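Local coordinates for protein SxtG (Microseira wollei, PDB 6U1R) that is an amidinotransferase of the saxitoxin biosynthetic pathway, probably passing an amidino group to its acceptor through a covalent cysteine intermediate, at residues 143-148 / 244-249. Residues are numbered along the deposited sequence; the frame is centred on the assembly and turned at random.
Sequences GNEIIE and RHLEDE
Glu-145 of strand 145-148 reaches across to His-245, the last residue of helix 236-245, and takes a hydrogen bond from its ring: NE2 of His-245 lies 2.8 Å from OE2 of Glu-145, and the N-H...O angle, 170°, is nearly straight. The donor arrives on the syn side of the carboxylate, tilted out of its plane, while OE2 sits in the plane of the imidazole, at its edge; the two flat groups are turned 47° against each other. A fully extended glutamate chain, with CG anti to the backbone N (chi1 -179°), lets the carboxylate span the 11.4 Å between CA of Glu-145 and CA of His-245. OE2 is gripped twice, since Thr-178 OG1 of the adjoining strand 176-179 also bonds to it, which helps fix the carboxylate; the negative charge of Glu-145 probably raises the proton affinity of the imidazole. Two residues along the strand, Ile-147 points to the same side. Its CD1 meets the ring obliquely, 3.8 Å from His-245 CD2, and touches CD2 of Leu-246 at 4.3 Å. Leu-246, the first residue past the helix, also packs on Ile-142 of strand 139-142. Trp-241, one helical turn before His-245, stacks on the imidazole. The result is a His-carboxylate hydrogen bond beside a small apolar patch, packing the C-terminal end of a helix against one face of the three-stranded mixed sheet 139-142, 145-148 and 176-179 in this AGAT-like amidinotransferase fold.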
ATOM      1  N   GLY A 143     -16.749   4.320   3.275  1.00 15.68           N
ATOM      2  CA  GLY A 143     -17.601   4.702   2.159  1.00 17.10           C
ATOM      3  C   GLY A 143     -17.478   3.696   1.026  1.00 15.93           C
ATOM      4  O   GLY A 143     -17.787   2.518   1.214  1.00 15.03           O
ATOM      5  N   ASN A 144     -17.006   4.125  -0.143  1.00 17.73           N
ATOM      6  CA  ASN A 144     -16.833   3.232  -1.276  1.00 19.37           C
ATOM      7  C   ASN A 144     -15.386   2.769  -1.449  1.00 18.49           C
ATOM      8  O   ASN A 144     -15.063   2.181  -2.485  1.00 16.60           O
ATOM      9  CB  ASN A 144     -17.321   3.900  -2.572  1.00 23.31           C
ATOM     10  CG  ASN A 144     -16.487   5.109  -2.962  1.00 30.45           C
ATOM     11  OD1 ASN A 144     -15.525   5.464  -2.281  1.00 31.14           O
ATOM     12  ND2 ASN A 144     -16.842   5.741  -4.079  1.00 41.99           N
ATOM     13  N   GLU A 145     -14.533   2.978  -0.444  1.00 17.36           N
ATOM     14  CA  GLU A 145     -13.108   2.670  -0.522  1.00 15.83           C
ATOM     15  C   GLU A 145     -12.729   1.562   0.451  1.00 15.45           C
ATOM     16  O   GLU A 145     -13.111   1.611   1.634  1.00 14.67           O
ATOM     17  CB  GLU A 145     -12.283   3.920  -0.211  1.00 17.32           C
ATOM     18  CG  GLU A 145     -10.777   3.719  -0.284  1.00 17.50           C
ATOM     19  CD  GLU A 145      -9.993   4.965   0.074  1.00 19.31           C
ATOM     20  OE1 GLU A 145     -10.574   5.893   0.672  1.00 19.82           O
ATOM     21  OE2 GLU A 145      -8.786   5.023  -0.237  1.00 17.22           O
ATOM     22  N   ILE A 146     -11.948   0.590  -0.038  1.00 14.03           N
ATOM     23  CA  ILE A 146     -11.284  -0.408   0.808  1.00 13.81           C
ATOM     24  C   ILE A 146      -9.801  -0.030   0.929  1.00 14.19           C
ATOM     25  O   ILE A 146      -9.121   0.179  -0.084  1.00 14.36           O
ATOM     26  CB  ILE A 146     -11.476  -1.827   0.245  1.00 14.08           C
ATOM     27  CG1 ILE A 146     -12.977  -2.152   0.213  1.00 17.70           C
ATOM     28  CG2 ILE A 146     -10.720  -2.858   1.084  1.00 14.45           C
ATOM     29  CD1 ILE A 146     -13.331  -3.484  -0.289  1.00 20.51           C
ATOM     30  N   ILE A 147      -9.308   0.112   2.165  1.00 13.68           N
ATOM     31  CA  ILE A 147      -7.922   0.493   2.452  1.00 12.53           C
ATOM     32  C   ILE A 147      -7.205  -0.690   3.090  1.00 11.65           C
ATOM     33  O   ILE A 147      -7.644  -1.209   4.130  1.00 12.16           O
ATOM     34  CB  ILE A 147      -7.854   1.717   3.389  1.00 14.21           C
ATOM     35  CG1 ILE A 147      -8.667   2.884   2.825  1.00 14.30           C
ATOM     36  CG2 ILE A 147      -6.395   2.140   3.618  1.00 14.34           C
ATOM     37  CD1 ILE A 147      -8.854   4.031   3.804  1.00 16.09           C
ATOM     38  N   GLU A 148      -6.075  -1.095   2.498  1.00 11.77           N
ATOM     39  CA  GLU A 148      -5.249  -2.142   3.091  1.00 12.47           C
ATOM     40  C   GLU A 148      -4.328  -1.530   4.140  1.00 12.19           C
ATOM     41  O   GLU A 148      -3.530  -0.627   3.839  1.00 12.65           O
ATOM     42  CB  GLU A 148      -4.444  -2.887   2.023  1.00 12.58           C
ATOM     43  CG  GLU A 148      -5.332  -3.421   0.876  1.00 13.85           C
ATOM     44  CD  GLU A 148      -4.701  -4.524   0.036  1.00 16.28           C
ATOM     45  OE1 GLU A 148      -3.528  -4.893   0.284  1.00 17.82           O
ATOM     46  OE2 GLU A 148      -5.395  -5.020  -0.887  1.00 15.88           O
ATOM     47  N   ARG A 244      -4.555  11.917   7.474  1.00 15.79           N
ATOM     48  CA  ARG A 244      -4.253  12.670   6.259  1.00 17.24           C
ATOM     49  C   ARG A 244      -4.960  12.071   5.053  1.00 17.66           C
ATOM     50  O   ARG A 244      -5.482  12.803   4.204  1.00 19.35           O
ATOM     51  CB  ARG A 244      -2.758  12.726   5.990  1.00 18.26           C
ATOM     52  CG  ARG A 244      -2.495  13.487   4.663  1.00 20.62           C
ATOM     53  CD  ARG A 244      -1.146  14.109   4.575  1.00 20.85           C
ATOM     54  NE  ARG A 244      -0.815  14.877   5.773  1.00 22.71           N
ATOM     55  CZ  ARG A 244       0.413  14.993   6.259  1.00 23.74           C
ATOM     56  NH1 ARG A 244       1.437  14.402   5.650  1.00 20.60           N
ATOM     57  NH2 ARG A 244       0.618  15.702   7.369  1.00 26.86           N
ATOM     58  N   HIS A 245      -4.969  10.742   4.946  1.00 16.59           N
ATOM     59  CA  HIS A 245      -5.639  10.099   3.822  1.00 15.96           C
ATOM     60  C   HIS A 245      -7.119  10.459   3.768  1.00 17.98           C
ATOM     61  O   HIS A 245      -7.684  10.620   2.669  1.00 16.81           O
ATOM     62  CB  HIS A 245      -5.454   8.585   3.914  1.00 15.43           C
ATOM     63  CG  HIS A 245      -5.950   7.852   2.711  1.00 15.83           C
ATOM     64  ND1 HIS A 245      -5.309   7.908   1.489  1.00 16.88           N
ATOM     65  CD2 HIS A 245      -7.034   7.061   2.536  1.00 17.52           C
ATOM     66  CE1 HIS A 245      -5.976   7.169   0.617  1.00 18.90           C
ATOM     67  NE2 HIS A 245      -7.021   6.640   1.227  1.00 18.30           N
ATOM     68  N   LEU A 246      -7.760  10.610   4.930  1.00 15.70           N
ATOM     69  CA  LEU A 246      -9.197  10.852   5.028  1.00 17.46           C
ATOM     70  C   LEU A 246      -9.550  12.305   5.366  1.00 19.67           C
ATOM     71  O   LEU A 246     -10.698  12.580   5.726  1.00 22.65           O
ATOM     72  CB  LEU A 246      -9.809   9.922   6.079  1.00 16.91           C
ATOM     73  CG  LEU A 246      -9.681   8.417   5.836  1.00 15.44           C
ATOM     74  CD1 LEU A 246     -10.373   7.635   6.952  1.00 16.35           C
ATOM     75  CD2 LEU A 246     -10.211   8.053   4.452  1.00 17.96           C
ATOM     76  N   GLU A 247      -8.609  13.246   5.233  1.00 19.20           N
ATOM     77  CA  GLU A 247      -8.795  14.575   5.830  1.00 21.43           C
ATOM     78  C   GLU A 247      -9.885  15.403   5.150  1.00 22.64           C
ATOM     79  O   GLU A 247     -10.407  16.333   5.770  1.00 23.10           O
ATOM     80  CB  GLU A 247      -7.489  15.380   5.792  1.00 23.11           C
ATOM     81  CG  GLU A 247      -7.020  15.731   4.379  1.00 24.58           C
ATOM     82  CD  GLU A 247      -5.660  16.424   4.344  1.00 28.20           C
ATOM     83  OE1 GLU A 247      -5.051  16.628   5.420  1.00 28.10           O
ATOM     84  OE2 GLU A 247      -5.193  16.737   3.232  1.00 33.71           O
ATOM     85  N   ASP A 248     -10.215  15.125   3.892  1.00 22.70           N
ATOM     86  CA  ASP A 248     -11.228  15.932   3.210  1.00 25.73           C
ATOM     87  C   ASP A 248     -12.607  15.770   3.839  1.00 27.17           C
ATOM     88  O   ASP A 248     -13.418  16.709   3.807  1.00 25.68           O
ATOM     89  CB  ASP A 248     -11.305  15.556   1.723  1.00 28.38           C
ATOM     90  CG  ASP A 248     -10.079  15.999   0.931  1.00 32.08           C
ATOM     91  OD1 ASP A 248      -9.350  16.891   1.398  1.00 31.16           O
ATOM     92  OD2 ASP A 248      -9.858  15.448  -0.168  1.00 35.26           O
ATOM     93  N   GLU A 249     -12.909  14.596   4.401  1.00 22.78           N
ATOM     94  CA  GLU A 249     -14.274  14.304   4.821  1.00 23.35           C
ATOM     95  C   GLU A 249     -14.405  13.757   6.235  1.00 22.08           C
ATOM     96  O   GLU A 249     -15.524  13.762   6.760  1.00 20.29           O
ATOM     97  CB  GLU A 249     -14.941  13.297   3.865  1.00 24.63           C
ATOM     98  CG  GLU A 249     -14.906  13.655   2.369  1.00 30.96           C
ATOM     99  CD  GLU A 249     -15.731  14.883   2.007  1.00 34.48           C
ATOM    100  OE1 GLU A 249     -16.514  15.377   2.845  1.00 32.11           O
ATOM    101  OE2 GLU A 249     -15.583  15.368   0.865  1.00 44.59           O
TER